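Long-range contacts in hydrolase (Thermus thermophilus, PDB 1UFO), which is an alpha/beta hydrolase fold enzyme of undefined substrate that probably cleaves its substrate with a serine nucleophile: residues Glu21-Leu26 and Gly51-Ala56; Ser14-Ile19 and Ser36-Leu41; Gly172-His177 and Glu204-Arg209; Phe108-Ser113 and Leu133-Ser138; Arg76-Val81 and Gln148-Pro153. All blocks are in the same frame, centred on the assembly; numbering follows the deposited sequence.

How the contacts relate
Four of the five contacts lie on one mixed sheet. Contacts 1 and 2 meet where strand 52-56 pairs with strand 13-20: A56 O lies 2.8 Å from L16 N and L54 O 2.9 Å from R18 N, both probable hydrogen bonds. L26 O approaches F108 N at 2.9 Å and leads from contact 1 to contact 4, and L176 O approaches A134 N at 2.9 Å and leads on to contact 3. Contact 4 carries the probable nucleophile S113, and its centre lies about 12 Å from that of contact 3. Contact 5 stands off the sheet, its nearest atoms about 8 Å from contact 4, yet along the chain it closes the loop that contains contact 4.

Contact 1. Residues Glu21-Leu26 and Gly51-Ala56; sequences EAPKAL and GFLLLA
The F52 ring is approached obliquely by two groups from 21-26: K24 CE comes within 3.6 Å of F52 CE1, and A25 CB lies 3.6 Å from F52 CE2, across the ring's long axis. K24 reaches its place because CG sits between backbone N and carbonyl carbon (chi1 65°) and the rest of the chain is extended, carrying NZ past the ring to a salt bridge with E232. L228 and L231 of helix 221-236 also pack on F52. An alanine here is likely to open a gap between the strands and that helix and to take away the ring against which K24 CE rests. On the opposite side of the sheet, where L26 and L53 point, L26 CD2 touches L53 CD2 at 3.9 Å and L55 CD1 at 4.0 Å, next to F103 and A99 of helix 77-103. The backbones are tied in parallel by K24 N to G51 O (2.8 Å) and L53 N to A25 O (2.9 Å). A CB on G51 would lie 3.2 Å from K24 CG. Polar pairing is therefore confined to the backbone, while both faces are joined by apolar contact, with the lysine charge probably balanced by E232.

Contact 2. Residues Ser14-Ile19 and Ser36-Leu41; sequences SVLARI and SKEHIL
L16 reaches from strand 13-20 to helix 37-42, and each step of its side chain finds a partner. CB rests 3.9 Å from K37 CD, against the aliphatic run of that lysine. With CG anti to the backbone N (chi1 177°), the branch projects to the helix, and L16 CG comes to 3.9 Å from L41 CD1. The tip, L16 CD2, settles over the first turn: it is 3.8 Å from E38 CA, 3.8 Å from E38 CG and 3.9 Å from L41 CD1. The L16 side chain runs crosswise to that of E38 and passes antiparallel to that of L41. K37 gives only its methylenes to this apolar patch. Its chain bends at the last torsion, so that NZ turns to E38 OE1 in a 2.8 Å salt bridge, on the syn side of the carboxylate, and also pairs with E64 and D58. Three carboxylates thus probably keep this lysine charged. The helix is started by S36, an N-cap whose OG accepts from H39 N at 3.2 Å. With the strand and helix axes 9.3 Å apart and only 25° from parallel, this is the helix-on-sheet layering of an alpha/beta fold, here near the antiparallel end of an alpha/beta hydrolase sheet.

Contact 3. Residues Gly172-His177 and Glu204-Arg209; sequences GVPLLH and EGRLAR
L175-H177 and L207-R209 are the two strands of a beta-alpha-beta crossover whose connecting helix is 188-198. Their axes approach to 4.6 Å and run 17° apart, in the parallel sense. Three backbone bonds fix the register: L175 N to R206 O (2.9 Å), A208 N to L175 O (2.9 Å, bent to 142° at the hydrogen) and H177 N to A208 O (3.0 Å). R206 O is also neared by P174 CA at 3.2 Å, a CA-H...O contact, and the proline ring lies alongside the R206 side chain, both pointing the same way. The two faces of the pair differ. On one, L176 CG is trans to its N (chi1 167°), which carries L176 CD1 across to touch A208 CB at 3.7 Å and to sit 3.4 Å from A208 O, resting against the A208 carbonyl group. On the other lie L175 and L207, whose mutual contact is uncertain since L207 has two conformers, followed by H177 and R209. The imidazole of H177 is engaged by H120 through NE2. Helix 221-236 covers the L176 side through F230, helix 188-198 lies against H177 and R209, and strand 132-135 flanks 175-177. Past 207-209 the sheet continues antiparallel into the second subunit, where E213 of that subunit forms a salt bridge with R209.

Contact 4. Residues Phe108-Ser113 and Leu133-Ser138; sequences FLAGGS and LAFIGS
G111 O receives F135 N in a 2.8 Å bond that is almost collinear with the carbonyl, and the same oxygen lies at the edge of the F135 ring, in its plane, 3.6 Å from CD1. Chi1 of -69° places the ring beside the G111 carbonyl, and chi2 of 96° turns its edge to it; the next edge carbon, F135 CE1, then meets A110 CB at 4.1 Å. Three further bonds complete the parallel pairing: L133 N to L109 O, G111 N to L133 O, and a nearly straight one from S113 N to F135 O at 2.9 Å. G111 and G112 bring no side chain to the pair, and A110 only a methyl that packs on L133 CB. Past the strand ends the two chains stay in touch. I136 CG1 lies 3.6 Å from S113 N. I136 O, buried here, has no hydrogen-bond partner in the model and is approached by S113 CA at 3.4 Å in a CA-H...O contact. Water 1 joins the segments further along, giving a proton to S113 O and accepting from S138 N, both at 2.9 Å. S113 itself has a positive phi of 60°, a strained turn, and its OG is hydrogen-bonded to H217 NE2. A strand that ends in such a turn, directly before helix 114-124 and within a G-x-S-x-G sequence, is consistent with the nucleophile elbow of alpha/beta hydrolases, with S113, H217 and D183 as the probable catalytic triad.

Contact 5. Residues Arg76-Val81 and Gln148-Pro153; sequences RYVEEV and QVVEDP
R76 folds back at its second torsion (chi2 -68°), while E79 stretches straight out from the helix with CG anti to the backbone N (chi1 -178°), and so both reach the loop 148-153. R76 NH2 meets E151 OE1 at 2.8 Å, approaching from above the carboxylate plane; NH1 makes a weaker bond to the same oxygen and a better one, 3.0 Å long, to the syn lone pair of E79 OE2, which lies in the guanidinium plane. V149 CG1 covers one face of the guanidinium. The other oxygen, E79 OE1, is gripped by two loop N-H groups, E151 N at 2.7 Å and D152 N at 2.9 Å, which arrive from opposite faces of the carboxylate. R76 probably offsets the negative charge of E151. A leucine in place of R76 would probably leave E151 without its charge partner and the E79 carboxylate held from the loop side alone. Q148 OE1 accepts from V78 N in a nearly straight bond (2.9 Å, 175°), the N-H lying out of the amide carbonyl plane, at the helix's first turn, and a water accepting from E79 N lies near Q148 OE1 and V149 O. D152, the N-cap of helix 153-160, makes weak bonds to its first N-H groups and a salt bridge to R83. The start of helix 77-103 is thus tethered by side chains reaching both ways, E79 to the loop backbone and Q148 to the helix, with the R76-E79-E151 salt-bridge network between. The loop follows strand 132-135, the position where many alpha/beta hydrolases insert a cap or lid.

Contact 1. Residues Glu21-Leu26 and Gly51-Ala56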
# COMPACT_ATOMS: atom_id res chain seq x y z
N GLU A 21 22.15 13.90 6.36
CA GLU A 21 22.76 14.75 7.36
C GLU A 21 21.93 14.86 8.60
O GLU A 21 22.45 15.19 9.67
CB GLU A 21 22.99 16.17 6.82
CG GLU A 21 21.72 16.94 6.55
CD GLU A 21 22.00 18.28 5.80
OE1 GLU A 21 21.62 18.38 4.60
OE2 GLU A 21 22.63 19.19 6.42
N ALA A 22 20.64 14.51 8.51
CA ALA A 22 19.74 14.58 9.67
C ALA A 22 18.99 13.25 9.79
O ALA A 22 17.83 13.16 9.40
CB ALA A 22 18.69 15.72 9.55
N PRO A 23 19.65 12.23 10.35
CA PRO A 23 18.94 10.92 10.49
C PRO A 23 17.89 10.88 11.54
O PRO A 23 18.08 11.30 12.69
CB PRO A 23 20.05 9.91 10.82
CG PRO A 23 21.38 10.63 10.47
CD PRO A 23 21.06 12.14 10.73
N LYS A 24 16.71 10.40 11.16
CA LYS A 24 15.60 10.31 12.13
C LYS A 24 15.28 8.82 12.47
O LYS A 24 14.59 8.57 13.44
CB LYS A 24 14.31 10.97 11.61
CG LYS A 24 13.71 10.28 10.38
CD LYS A 24 12.52 11.06 9.81
CE LYS A 24 11.91 10.30 8.58
NZ LYS A 24 10.69 11.11 8.14
N ALA A 25 15.81 7.90 11.69
CA ALA A 25 15.57 6.45 11.93
C ALA A 25 16.60 5.63 11.20
O ALA A 25 17.28 6.14 10.28
CB ALA A 25 14.17 6.06 11.36
N LEU A 26 16.74 4.33 11.55
CA LEU A 26 17.68 3.44 10.84
C LEU A 26 16.85 2.47 10.01
O LEU A 26 15.80 2.05 10.46
CB LEU A 26 18.47 2.56 11.87
CG LEU A 26 19.50 3.31 12.71
CD1 LEU A 26 19.72 2.56 14.07
CD2 LEU A 26 20.77 3.40 11.84
N GLY A 51 15.38 11.06 5.50
CA GLY A 51 15.91 11.01 6.85
C GLY A 51 16.23 9.61 7.37
O GLY A 51 16.61 9.44 8.54
N PHE A 52 16.11 8.58 6.54
CA PHE A 52 16.48 7.22 7.00
C PHE A 52 17.94 6.92 6.73
O PHE A 52 18.43 7.09 5.60
CB PHE A 52 15.58 6.17 6.28
CG PHE A 52 14.16 6.23 6.75
CD1 PHE A 52 13.28 7.19 6.26
CD2 PHE A 52 13.72 5.32 7.74
CE1 PHE A 52 11.97 7.24 6.76
CE2 PHE A 52 12.44 5.38 8.22
CZ PHE A 52 11.54 6.36 7.72
N LEU A 53 18.67 6.55 7.81
CA LEU A 53 20.04 6.14 7.65
C LEU A 53 19.99 4.68 7.20
O LEU A 53 19.58 3.79 7.98
CB LEU A 53 20.76 6.32 9.03
CG LEU A 53 22.28 6.23 9.02
CD1 LEU A 53 22.71 6.73 10.43
CD2 LEU A 53 22.76 4.82 8.75
N LEU A 54 20.32 4.46 5.95
CA LEU A 54 20.26 3.08 5.40
C LEU A 54 21.52 2.34 5.64
O LEU A 54 22.63 2.86 5.41
CB LEU A 54 20.07 3.11 3.91
CG LEU A 54 18.99 4.10 3.42
CD1 LEU A 54 18.97 4.04 1.83
CD2 LEU A 54 17.62 3.77 4.02
N LEU A 55 21.37 1.09 6.03
CA LEU A 55 22.50 0.16 6.23
C LEU A 55 22.24 -1.14 5.45
O LEU A 55 21.14 -1.60 5.47
CB LEU A 55 22.58 -0.27 7.70
CG LEU A 55 22.76 0.89 8.68
CD1 LEU A 55 22.76 0.33 10.16
CD2 LEU A 55 24.12 1.53 8.50
N ALA A 56 23.27 -1.69 4.81
CA ALA A 56 23.13 -2.99 4.13
C ALA A 56 24.47 -3.67 4.13
O ALA A 56 25.51 -3.00 4.03
CB ALA A 56 22.66 -2.75 2.70

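Contact 2. Residues Ser14-Ile19 and Ser36-Leu41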
# COMPACT_ATOMS: atom_id res chain seq x y z
N SER A 14 31.44 -5.44 7.45
CA SER A 14 31.59 -4.25 6.61
C SER A 14 30.19 -3.86 6.13
O SER A 14 29.56 -4.61 5.35
CB SER A 14 32.48 -4.51 5.40
OG SER A 14 32.70 -3.27 4.73
N VAL A 15 29.71 -2.72 6.62
CA VAL A 15 28.34 -2.34 6.27
C VAL A 15 28.29 -1.09 5.38
O VAL A 15 28.85 -0.05 5.75
CB VAL A 15 27.57 -2.08 7.58
CG1 VAL A 15 26.13 -1.80 7.30
CG2 VAL A 15 27.62 -3.33 8.45
N LEU A 16 27.66 -1.19 4.19
CA LEU A 16 27.46 -0.01 3.34
C LEU A 16 26.41 0.88 4.01
O LEU A 16 25.31 0.43 4.43
CB LEU A 16 27.03 -0.45 1.96
CG LEU A 16 26.72 0.66 0.98
CD1 LEU A 16 27.98 1.34 0.68
CD2 LEU A 16 26.13 0.06 -0.37
N ALA A 17 26.69 2.14 4.11
CA ALA A 17 25.75 3.06 4.72
C ALA A 17 25.43 4.27 3.87
O ALA A 17 26.36 4.87 3.27
CB ALA A 17 26.26 3.56 6.08
N ARG A 18 24.17 4.63 3.76
CA ARG A 18 23.80 5.86 3.05
C ARG A 18 23.27 6.73 4.15
O ARG A 18 22.19 6.53 4.73
CB ARG A 18 22.72 5.56 2.01
CG ARG A 18 22.47 6.72 1.11
CD ARG A 18 23.30 6.64 -0.24
NE ARG A 18 22.78 7.66 -1.15
CZ ARG A 18 21.47 7.76 -1.44
NH1 ARG A 18 20.62 6.87 -0.90
NH2 ARG A 18 20.99 8.80 -2.17
N ILE A 19 24.06 7.76 4.47
CA ILE A 19 23.79 8.57 5.65
C ILE A 19 23.31 9.99 5.37
O ILE A 19 24.08 10.81 4.83
CB ILE A 19 25.07 8.63 6.54
CG1 ILE A 19 25.54 7.19 6.84
CG2 ILE A 19 24.78 9.49 7.79
CD1 ILE A 19 26.85 7.08 7.84
N SER A 36 23.20 -8.00 -3.67
CA SER A 36 24.33 -7.46 -2.92
C SER A 36 23.84 -6.24 -2.12
O SER A 36 22.71 -5.74 -2.36
CB SER A 36 25.39 -6.94 -3.90
OG SER A 36 24.84 -5.88 -4.69
N LYS A 37 24.68 -5.75 -1.20
CA LYS A 37 24.33 -4.59 -0.40
C LYS A 37 24.12 -3.36 -1.28
O LYS A 37 23.23 -2.57 -1.03
CB LYS A 37 25.40 -4.36 0.70
CG LYS A 37 26.77 -4.06 0.17
CD LYS A 37 27.78 -4.23 1.30
CE LYS A 37 29.21 -3.83 0.90
NZ LYS A 37 29.75 -4.60 -0.33
N GLU A 38 24.90 -3.21 -2.35
CA GLU A 38 24.68 -2.01 -3.15
C GLU A 38 23.37 -2.07 -3.93
O GLU A 38 22.73 -1.05 -4.07
CB GLU A 38 25.81 -1.83 -4.20
CG GLU A 38 27.20 -1.67 -3.58
CD GLU A 38 27.88 -2.98 -3.07
OE1 GLU A 38 28.87 -2.83 -2.31
OE2 GLU A 38 27.43 -4.10 -3.39
N HIS A 39 23.04 -3.27 -4.39
CA HIS A 39 21.80 -3.41 -5.17
C HIS A 39 20.56 -3.08 -4.32
O HIS A 39 19.72 -2.32 -4.75
CB HIS A 39 21.69 -4.86 -5.69
CG HIS A 39 20.54 -5.05 -6.61
ND1 HIS A 39 19.63 -6.07 -6.46
CD2 HIS A 39 20.14 -4.33 -7.69
CE1 HIS A 39 18.72 -5.98 -7.43
NE2 HIS A 39 19.00 -4.93 -8.19
N ILE A 40 20.48 -3.65 -3.11
CA ILE A 40 19.24 -3.39 -2.34
C ILE A 40 19.14 -1.89 -1.92
O ILE A 40 18.05 -1.31 -2.01
CB ILE A 40 19.15 -4.38 -1.12
CG1 ILE A 40 17.81 -4.18 -0.39
CG2 ILE A 40 20.25 -4.10 -0.10
CD1 ILE A 40 16.69 -4.63 -1.24
N LEU A 41 20.25 -1.21 -1.60
CA LEU A 41 20.11 0.21 -1.23
C LEU A 41 19.70 1.06 -2.47
O LEU A 41 18.94 2.01 -2.34
CB LEU A 41 21.40 0.75 -0.63
CG LEU A 41 21.68 0.08 0.74
CD1 LEU A 41 22.80 0.91 1.39
CD2 LEU A 41 20.46 0.01 1.67

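Contact 3. Residues Gly172-His177 and Glu204-Arg209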
# COMPACT_ATOMS: atom_id res chain seq x y z
N GLY A 172 3.45 -8.58 17.34
CA GLY A 172 2.65 -7.59 16.65
C GLY A 172 3.50 -6.52 15.97
O GLY A 172 2.97 -5.46 15.68
N VAL A 173 4.76 -6.81 15.67
CA VAL A 173 5.61 -5.80 15.01
C VAL A 173 4.97 -5.42 13.63
O VAL A 173 4.64 -6.30 12.83
CB VAL A 173 7.00 -6.38 14.72
CG1 VAL A 173 7.77 -5.46 13.75
CG2 VAL A 173 7.74 -6.56 16.09
N PRO A 174 4.82 -4.12 13.34
CA PRO A 174 4.24 -3.72 12.06
C PRO A 174 4.97 -4.38 10.89
O PRO A 174 6.19 -4.36 10.82
CB PRO A 174 4.42 -2.21 11.99
CG PRO A 174 4.31 -1.79 13.58
CD PRO A 174 5.12 -2.96 14.24
N LEU A 175 4.20 -4.95 9.99
CA LEU A 175 4.77 -5.70 8.90
C LEU A 175 3.99 -5.47 7.63
O LEU A 175 2.79 -5.69 7.58
CB LEU A 175 4.76 -7.22 9.23
CG LEU A 175 5.08 -8.23 8.10
CD1 LEU A 175 6.47 -7.96 7.68
CD2 LEU A 175 4.97 -9.62 8.60
N LEU A 176 4.71 -5.02 6.60
CA LEU A 176 4.04 -4.79 5.29
C LEU A 176 4.68 -5.67 4.24
O LEU A 176 5.89 -5.61 4.09
CB LEU A 176 4.19 -3.30 4.83
CG LEU A 176 3.82 -3.04 3.40
CD1 LEU A 176 2.29 -3.37 3.28
CD2 LEU A 176 4.08 -1.57 3.08
N HIS A 177 3.88 -6.49 3.56
CA HIS A 177 4.41 -7.31 2.46
C HIS A 177 4.06 -6.53 1.18
O HIS A 177 2.92 -6.09 0.99
CB HIS A 177 3.77 -8.71 2.41
CG HIS A 177 4.62 -9.78 2.97
ND1 HIS A 177 5.57 -10.44 2.20
CD2 HIS A 177 4.74 -10.30 4.23
CE1 HIS A 177 6.21 -11.32 2.97
NE2 HIS A 177 5.73 -11.24 4.20
N GLU A 204 -4.50 -6.67 16.43
CA GLU A 204 -4.64 -5.24 16.57
C GLU A 204 -4.18 -4.58 15.28
O GLU A 204 -3.84 -3.41 15.23
CB GLU A 204 -3.85 -4.74 17.80
CG GLU A 204 -4.51 -5.36 19.13
CD GLU A 204 -4.24 -4.58 20.39
OE1 GLU A 204 -4.30 -3.36 20.30
OE2 GLU A 204 -3.96 -5.24 21.45
N GLY A 205 -4.26 -5.35 14.20
CA GLY A 205 -3.80 -4.74 12.95
C GLY A 205 -2.25 -4.62 12.86
O GLY A 205 -1.44 -5.38 13.46
N ARG A 206 -1.80 -3.67 12.07
CA ARG A 206 -0.36 -3.48 11.89
C ARG A 206 0.29 -4.44 10.91
O ARG A 206 1.42 -4.29 10.64
CB ARG A 206 0.43 -3.34 13.18
CG ARG A 206 -0.31 -2.49 14.21
CD ARG A 206 0.52 -2.51 15.42
NE ARG A 206 0.35 -1.34 16.27
CZ ARG A 206 -0.73 -1.02 16.98
NH1 ARG A 206 -1.82 -1.78 16.96
NH2 ARG A 206 -0.71 0.10 17.73
N LEU A 207 -0.52 -5.34 10.34
CA LEU A 207 -0.07 -6.25 9.28
C LEU A 207 -0.75 -5.66 8.02
O LEU A 207 -1.90 -5.22 8.06
CB LEU A 207 -0.61 -7.67 9.54
CG LEU A 207 -0.32 -8.74 8.60
CD1 LEU A 207 1.26 -8.96 8.55
CD2 LEU A 207 -1.00 -10.05 9.16
N ALA A 208 -0.05 -5.66 6.90
CA ALA A 208 -0.66 -5.11 5.68
C ALA A 208 0.02 -5.67 4.43
O ALA A 208 1.09 -6.27 4.50
CB ALA A 208 -0.55 -3.53 5.66
N ARG A 209 -0.69 -5.51 3.31
CA ARG A 209 -0.11 -5.92 2.01
C ARG A 209 -0.31 -4.86 0.96
O ARG A 209 -1.27 -4.06 0.99
CB ARG A 209 -0.74 -7.26 1.50
CG ARG A 209 -2.22 -7.23 1.21
CD ARG A 209 -2.78 -8.72 0.95
NE ARG A 209 -3.64 -9.17 2.02
CZ ARG A 209 -4.97 -9.37 1.96
NH1 ARG A 209 -5.61 -9.80 3.06
NH2 ARG A 209 -5.67 -9.17 0.84

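Contact 4. Residues Phe108-Ser113 and Leu133-Ser138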
# COMPACT_ATOMS: atom_id res chain seq x y z
N PHE A 108 14.23 0.00 11.77
CA PHE A 108 13.29 -0.74 10.91
C PHE A 108 14.07 -1.70 10.07
O PHE A 108 15.28 -1.53 9.87
CB PHE A 108 12.58 0.22 9.97
CG PHE A 108 11.74 1.21 10.66
CD1 PHE A 108 12.24 2.43 11.08
CD2 PHE A 108 10.41 0.91 10.87
CE1 PHE A 108 11.38 3.38 11.73
CE2 PHE A 108 9.52 1.82 11.50
CZ PHE A 108 9.99 3.06 11.93
N LEU A 109 13.40 -2.76 9.62
CA LEU A 109 14.07 -3.70 8.69
C LEU A 109 13.38 -3.68 7.31
O LEU A 109 12.14 -3.50 7.24
CB LEU A 109 13.94 -5.13 9.17
CG LEU A 109 14.47 -5.51 10.51
CD1 LEU A 109 14.16 -7.09 10.68
CD2 LEU A 109 16.02 -5.30 10.53
N ALA A 110 14.15 -3.91 6.25
CA ALA A 110 13.56 -4.10 4.91
C ALA A 110 14.28 -5.31 4.36
O ALA A 110 15.48 -5.45 4.56
CB ALA A 110 13.76 -2.91 4.03
N GLY A 111 13.54 -6.24 3.73
CA GLY A 111 14.23 -7.36 3.11
C GLY A 111 13.63 -7.57 1.73
O GLY A 111 12.42 -7.36 1.58
N GLY A 112 14.44 -7.97 0.74
CA GLY A 112 13.93 -8.27 -0.60
C GLY A 112 14.14 -9.73 -0.93
O GLY A 112 15.25 -10.23 -0.80
N SER A 113 13.05 -10.45 -1.24
CA SER A 113 13.12 -11.88 -1.62
C SER A 113 13.74 -12.68 -0.45
O SER A 113 13.14 -12.77 0.63
CB SER A 113 13.86 -11.97 -2.98
OG SER A 113 13.68 -13.23 -3.57
N LEU A 133 9.58 -4.06 6.33
CA LEU A 133 9.08 -4.10 4.94
C LEU A 133 9.59 -5.41 4.35
O LEU A 133 10.78 -5.70 4.35
CB LEU A 133 9.64 -2.94 4.08
CG LEU A 133 9.38 -1.55 4.68
CD1 LEU A 133 10.01 -0.52 3.71
CD2 LEU A 133 7.86 -1.25 4.73
N ALA A 134 8.67 -6.25 3.84
CA ALA A 134 9.04 -7.51 3.22
C ALA A 134 8.64 -7.37 1.75
O ALA A 134 7.47 -7.47 1.37
CB ALA A 134 8.23 -8.68 3.92
N PHE A 135 9.68 -7.12 0.92
CA PHE A 135 9.45 -6.93 -0.48
C PHE A 135 9.62 -8.26 -1.24
O PHE A 135 10.54 -9.00 -0.95
CB PHE A 135 10.49 -6.00 -1.07
CG PHE A 135 10.40 -4.59 -0.62
CD1 PHE A 135 11.18 -4.12 0.46
CD2 PHE A 135 9.58 -3.66 -1.31
CE1 PHE A 135 11.17 -2.78 0.82
CE2 PHE A 135 9.57 -2.33 -0.96
CZ PHE A 135 10.36 -1.86 0.12
N ILE A 136 8.70 -8.51 -2.17
CA ILE A 136 8.75 -9.67 -3.08
C ILE A 136 9.19 -10.99 -2.43
O ILE A 136 10.02 -11.73 -2.95
CB ILE A 136 9.63 -9.31 -4.36
CG1 ILE A 136 11.14 -9.16 -4.02
CG2 ILE A 136 9.03 -8.01 -5.00
CD1 ILE A 136 11.93 -8.81 -5.39
N GLY A 137 8.55 -11.28 -1.31
CA GLY A 137 8.95 -12.44 -0.54
C GLY A 137 7.85 -13.12 0.23
O GLY A 137 6.67 -12.89 -0.00
N SER A 138 8.29 -13.94 1.19
CA SER A 138 7.38 -14.79 1.93
C SER A 138 7.99 -15.25 3.24
O SER A 138 9.24 -15.21 3.40
CB SER A 138 7.09 -16.00 1.03
OG SER A 138 6.40 -17.04 1.73
O HOH W 1 11.04 -14.71 0.49

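Contact 5. Residues Arg76-Val81 and Gln148-Pro153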
# COMPACT_ATOMS: atom_id res chain seq x y z
N ARG A 76 21.90 -29.61 -4.13
CA ARG A 76 21.93 -29.03 -2.79
C ARG A 76 21.59 -27.52 -2.84
O ARG A 76 21.89 -26.75 -1.89
CB ARG A 76 23.31 -29.18 -2.16
CG ARG A 76 23.79 -30.65 -2.02
CD ARG A 76 22.93 -31.34 -1.00
NE ARG A 76 23.27 -32.76 -0.81
CZ ARG A 76 23.66 -33.28 0.35
NH1 ARG A 76 23.77 -32.50 1.42
NH2 ARG A 76 23.98 -34.57 0.44
N TYR A 77 20.97 -27.10 -3.91
CA TYR A 77 20.60 -25.67 -4.04
C TYR A 77 19.81 -25.10 -2.88
O TYR A 77 20.25 -24.12 -2.24
CB TYR A 77 19.81 -25.46 -5.31
CG TYR A 77 19.29 -24.04 -5.49
CD1 TYR A 77 20.17 -22.98 -5.65
CD2 TYR A 77 17.92 -23.80 -5.65
CE1 TYR A 77 19.68 -21.68 -5.98
CE2 TYR A 77 17.42 -22.54 -5.99
CZ TYR A 77 18.32 -21.48 -6.15
OH TYR A 77 17.85 -20.23 -6.51
N VAL A 78 18.70 -25.75 -2.57
CA VAL A 78 17.80 -25.25 -1.53
C VAL A 78 18.52 -25.27 -0.20
O VAL A 78 18.43 -24.28 0.59
CB VAL A 78 16.51 -26.08 -1.48
CG1 VAL A 78 15.70 -25.71 -0.25
CG2 VAL A 78 15.68 -25.84 -2.75
N GLU A 79 19.22 -26.39 0.08
CA GLU A 79 19.96 -26.48 1.32
C GLU A 79 20.92 -25.29 1.46
O GLU A 79 21.02 -24.67 2.53
CB GLU A 79 20.78 -27.77 1.29
CG GLU A 79 21.57 -28.03 2.52
CD GLU A 79 22.25 -29.38 2.48
OE1 GLU A 79 21.83 -30.19 3.27
OE2 GLU A 79 23.17 -29.58 1.67
N GLU A 80 21.66 -25.03 0.39
CA GLU A 80 22.65 -23.95 0.43
C GLU A 80 22.00 -22.55 0.51
O GLU A 80 22.51 -21.62 1.22
CB GLU A 80 23.56 -24.08 -0.79
CG GLU A 80 24.50 -25.29 -0.53
CD GLU A 80 25.47 -25.59 -1.68
OE1 GLU A 80 26.02 -26.73 -1.64
OE2 GLU A 80 25.68 -24.73 -2.58
N VAL A 81 20.85 -22.40 -0.13
CA VAL A 81 20.15 -21.10 -0.09
C VAL A 81 19.71 -20.84 1.35
O VAL A 81 19.93 -19.72 1.88
CB VAL A 81 18.92 -21.15 -1.03
CG1 VAL A 81 17.94 -19.97 -0.70
CG2 VAL A 81 19.36 -21.01 -2.46
N GLN A 148 15.90 -32.10 -4.97
CA GLN A 148 16.69 -31.44 -3.93
C GLN A 148 16.87 -32.35 -2.76
O GLN A 148 15.92 -33.01 -2.33
CB GLN A 148 16.03 -30.16 -3.43
CG GLN A 148 16.00 -29.12 -4.52
CD GLN A 148 17.41 -28.67 -4.92
OE1 GLN A 148 18.11 -28.14 -4.11
NE2 GLN A 148 17.80 -28.90 -6.18
N VAL A 149 18.08 -32.34 -2.22
CA VAL A 149 18.39 -33.14 -1.06
C VAL A 149 18.71 -32.15 0.08
O VAL A 149 19.51 -31.24 -0.11
CB VAL A 149 19.62 -34.00 -1.37
CG1 VAL A 149 20.26 -34.54 -0.07
CG2 VAL A 149 19.17 -35.15 -2.26
N VAL A 150 18.08 -32.33 1.23
CA VAL A 150 18.39 -31.37 2.33
C VAL A 150 18.76 -32.21 3.54
O VAL A 150 17.93 -33.00 4.02
CB VAL A 150 17.15 -30.52 2.61
CG1 VAL A 150 17.40 -29.54 3.79
CG2 VAL A 150 16.81 -29.74 1.32
N GLU A 151 20.00 -32.01 4.01
CA GLU A 151 20.48 -32.76 5.17
C GLU A 151 20.78 -31.87 6.37
O GLU A 151 20.67 -32.33 7.52
CB GLU A 151 21.73 -33.52 4.81
CG GLU A 151 21.41 -34.60 3.79
CD GLU A 151 22.52 -35.53 3.72
OE1 GLU A 151 23.59 -35.23 3.10
OE2 GLU A 151 22.34 -36.59 4.34
N ASP A 152 21.10 -30.61 6.07
CA ASP A 152 21.46 -29.58 7.08
C ASP A 152 20.31 -29.51 8.10
O ASP A 152 19.18 -29.08 7.78
CB ASP A 152 21.63 -28.26 6.34
CG ASP A 152 22.14 -27.11 7.23
OD1 ASP A 152 21.69 -27.08 8.37
OD2 ASP A 152 22.95 -26.32 6.72
N PRO A 153 20.57 -29.86 9.36
CA PRO A 153 19.50 -29.85 10.38
C PRO A 153 18.84 -28.48 10.57
O PRO A 153 17.65 -28.41 10.86
CB PRO A 153 20.23 -30.34 11.65
CG PRO A 153 21.34 -31.19 11.03
CD PRO A 153 21.84 -30.39 9.92
O HOH W 2 18.84 -28.70 -1.47